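Local structure of histidine acid phosphatase (Bifidobacterium longum subsp. infantis, 6RXD) at residues Leu410-Ser415 against Val468-Asn473. The protein is a histidine acid phosphatase of the MINPP subfamily, a phytase that probably removes phosphate from inositol polyphosphates and from 2,3-bisphosphoglycerate. Residues are numbered along the deposited sequence; the frame is centred on the assembly and turned at random.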
ATOM      1  N   LEU A 410       7.725  -1.268  13.346  1.00 11.12           N
ATOM      2  CA  LEU A 410       8.833  -2.220  13.230  1.00 13.31           C
ATOM      3  C   LEU A 410      10.171  -1.536  13.010  1.00 18.38           C
ATOM      4  O   LEU A 410      11.222  -2.152  13.202  1.00 16.08           O
ATOM      5  CB  LEU A 410       8.605  -3.181  12.057  1.00 10.66           C
ATOM      6  CG  LEU A 410       7.696  -4.377  12.301  1.00 16.47           C
ATOM      7  CD1 LEU A 410       7.459  -5.122  10.995  1.00 21.82           C
ATOM      8  CD2 LEU A 410       8.355  -5.292  13.327  1.00 17.65           C
ATOM      9  N   GLY A 411      10.142  -0.282  12.570  1.00 14.05           N
ATOM     10  CA  GLY A 411      11.384   0.418  12.271  1.00 12.30           C
ATOM     11  C   GLY A 411      12.056  -0.118  11.021  1.00 12.30           C
ATOM     12  O   GLY A 411      13.286  -0.200  10.954  1.00 13.69           O
ATOM     13  N   LEU A 412      11.240  -0.484  10.031  1.00 11.36           N
ATOM     14  CA  LEU A 412      11.738  -0.979   8.750  1.00 11.05           C
ATOM     15  C   LEU A 412      12.499   0.118   8.011  1.00 10.66           C
ATOM     16  O   LEU A 412      12.292   1.307   8.250  1.00 10.67           O
ATOM     17  CB  LEU A 412      10.563  -1.466   7.892  1.00  8.63           C
ATOM     18  CG  LEU A 412       9.792  -2.674   8.414  1.00 14.46           C
ATOM     19  CD1 LEU A 412       8.714  -3.106   7.408  1.00 13.38           C
ATOM     20  CD2 LEU A 412      10.762  -3.813   8.685  1.00 18.45           C
ATOM     21  N   PRO A 413      13.399  -0.277   7.093  1.00 11.27           N
ATOM     22  CA  PRO A 413      14.175   0.734   6.365  1.00 15.18           C
ATOM     23  C   PRO A 413      13.259   1.706   5.632  1.00 10.26           C
ATOM     24  O   PRO A 413      12.259   1.282   5.020  1.00 14.06           O
ATOM     25  CB  PRO A 413      14.980  -0.096   5.361  1.00 14.55           C
ATOM     26  CG  PRO A 413      15.025  -1.491   5.968  1.00 17.45           C
ATOM     27  CD  PRO A 413      13.735  -1.653   6.687  1.00 13.99           C
ATOM     28  N   GLY A 414      13.583   2.996   5.711  1.00 11.78           N
ATOM     29  CA  GLY A 414      12.714   4.024   5.158  1.00 11.86           C
ATOM     30  C   GLY A 414      11.767   4.653   6.170  1.00 11.39           C
ATOM     31  O   GLY A 414      11.296   5.768   5.950  1.00 11.75           O
ATOM     32  N   SER A 415      11.476   3.951   7.264  1.00 12.16           N
ATOM     33  CA  SER A 415      10.488   4.423   8.238  1.00 12.23           C
ATOM     34  C   SER A 415      11.109   4.651   9.600  1.00 10.64           C
ATOM     35  O   SER A 415      10.442   4.471  10.620  1.00 14.87           O
ATOM     36  CB  SER A 415       9.338   3.410   8.393  1.00 11.17           C
ATOM     37  OG  SER A 415       8.608   3.286   7.181  1.00 11.79           O
ATOM     38  N   VAL A 468      13.904 -16.616  13.411  1.00 10.58           N
ATOM     39  CA  VAL A 468      13.030 -15.925  12.479  1.00 11.15           C
ATOM     40  C   VAL A 468      13.844 -15.052  11.537  1.00 13.53           C
ATOM     41  O   VAL A 468      14.823 -14.433  11.957  1.00 12.51           O
ATOM     42  CB  VAL A 468      12.051 -15.009  13.263  1.00  9.66           C
ATOM     43  CG1 VAL A 468      11.042 -14.319  12.331  1.00  9.84           C
ATOM     44  CG2 VAL A 468      11.299 -15.793  14.365  1.00 13.63           C
ATOM     45  N   ARG A 469      13.414 -14.970  10.279  1.00 11.79           N
ATOM     46  CA  ARG A 469      14.078 -14.151   9.264  1.00 13.42           C
ATOM     47  C   ARG A 469      13.008 -13.361   8.517  1.00 12.35           C
ATOM     48  O   ARG A 469      11.943 -13.897   8.240  1.00 13.35           O
ATOM     49  CB  ARG A 469      14.831 -15.080   8.294  1.00 16.92           C
ATOM     50  CG  ARG A 469      15.477 -14.424   7.088  1.00 24.33           C
ATOM     51  CD  ARG A 469      14.553 -14.402   5.853  1.00 17.29           C
ATOM     52  NE  ARG A 469      14.145 -15.719   5.349  1.00 16.31           N
ATOM     53  CZ  ARG A 469      14.950 -16.571   4.711  1.00 14.22           C
ATOM     54  NH1 ARG A 469      16.226 -16.272   4.537  1.00 15.83           N
ATOM     55  NH2 ARG A 469      14.484 -17.735   4.269  1.00 14.75           N
ATOM     56  N   MET A 470      13.287 -12.096   8.192  1.00  8.80           N
ATOM     57  CA  MET A 470      12.301 -11.234   7.525  1.00 11.21           C
ATOM     58  C   MET A 470      12.664 -10.869   6.083  1.00 13.19           C
ATOM     59  O   MET A 470      13.842 -10.635   5.766  1.00 11.50           O
ATOM     60  CB  MET A 470      12.094  -9.938   8.333  1.00  9.66           C
ATOM     61  CG  MET A 470      11.287  -8.846   7.594  1.00 11.98           C
ATOM     62  SD  MET A 470      10.643  -7.579   8.709  1.00 12.50           S
ATOM     63  CE  MET A 470      12.142  -7.144   9.620  1.00 12.55           C
ATOM     64  N   LEU A 471      11.641 -10.843   5.222  1.00 10.56           N
ATOM     65  CA  LEU A 471      11.711 -10.236   3.886  1.00 10.66           C
ATOM     66  C   LEU A 471      10.750  -9.056   3.844  1.00 13.97           C
ATOM     67  O   LEU A 471       9.632  -9.159   4.336  1.00 12.55           O
ATOM     68  CB  LEU A 471      11.299 -11.238   2.797  1.00 14.03           C
ATOM     69  CG  LEU A 471      11.960 -12.610   2.655  1.00 20.06           C
ATOM     70  CD1 LEU A 471      11.608 -13.217   1.286  1.00 15.39           C
ATOM     71  CD2 LEU A 471      13.448 -12.569   2.841  1.00 21.38           C
ATOM     72  N   TYR A 472      11.177  -7.938   3.257  1.00 11.34           N
ATOM     73  CA  TYR A 472      10.343  -6.747   3.116  1.00 11.49           C
ATOM     74  C   TYR A 472      10.330  -6.442   1.625  1.00 11.37           C
ATOM     75  O   TYR A 472      11.390  -6.204   1.019  1.00 11.00           O
ATOM     76  CB  TYR A 472      10.983  -5.593   3.884  1.00  9.67           C
ATOM     77  CG  TYR A 472      10.229  -4.272   3.899  1.00 13.24           C
ATOM     78  CD1 TYR A 472       8.851  -4.200   3.712  1.00 11.59           C
ATOM     79  CD2 TYR A 472      10.923  -3.088   4.102  1.00 10.45           C
ATOM     80  CE1 TYR A 472       8.181  -2.962   3.741  1.00  9.19           C
ATOM     81  CE2 TYR A 472      10.281  -1.862   4.131  1.00 11.65           C
ATOM     82  CZ  TYR A 472       8.917  -1.799   3.956  1.00 13.12           C
ATOM     83  OH  TYR A 472       8.308  -0.567   4.018  1.00 12.04           O
ATOM     84  N   ASN A 473       9.148  -6.506   1.022  1.00 10.56           N
ATOM     85  CA  ASN A 473       9.013  -6.429  -0.427  1.00 10.53           C
ATOM     86  C   ASN A 473       9.946  -7.423  -1.127  1.00 12.61           C
ATOM     87  O   ASN A 473      10.532  -7.141  -2.182  1.00 13.84           O
ATOM     88  CB  ASN A 473       9.206  -4.978  -0.897  1.00 10.58           C
ATOM     89  CG  ASN A 473       8.234  -4.021  -0.217  1.00 14.86           C
ATOM     90  OD1 ASN A 473       7.116  -4.407   0.104  1.00 12.31           O
ATOM     91  ND2 ASN A 473       8.654  -2.773   0.006  1.00 13.81           N
TER
HETATM   92  O   HOH W   1       9.617   1.216   5.812  1.00 11.64           O
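The CD1 methyl of L412 sits over the centre of one face of the Y472 ring. This is a CH-pi contact: CD1 stands 3.6 Å from the ring centroid and 7° off the ring normal. The other branch, CD2, turns to M470 and meets its CE at 3.7 Å. M470 keeps CG anti to its backbone N (chi1 169°) and bends at chi3, which brings SD and CE alongside L412 CD2. At the ring edge, P413 O sits near the plane, 3.8 Å from Y472 CE2, and P413 CD lies beside Y472 CD2. On the opposite face, offset toward the rim, is N473 ND2. One water ties the polar ends together. It donates to P413 O and to Y472 OH, both at 2.8 Å, and also bonds S415 OG. Y472 OH is hydrogen-bonded to V439 O as well. A leucine in place of Y472 would probably leave the L412 methyl without its aromatic face and V439 O without this hydroxyl. The contact joins the Schellman end of helix 400-410 and the type II turn L412-S415 to strand 467-472. A407 of that helix and V446 of the adjacent antiparallel strand 445-453 both pack against L412 and Y472.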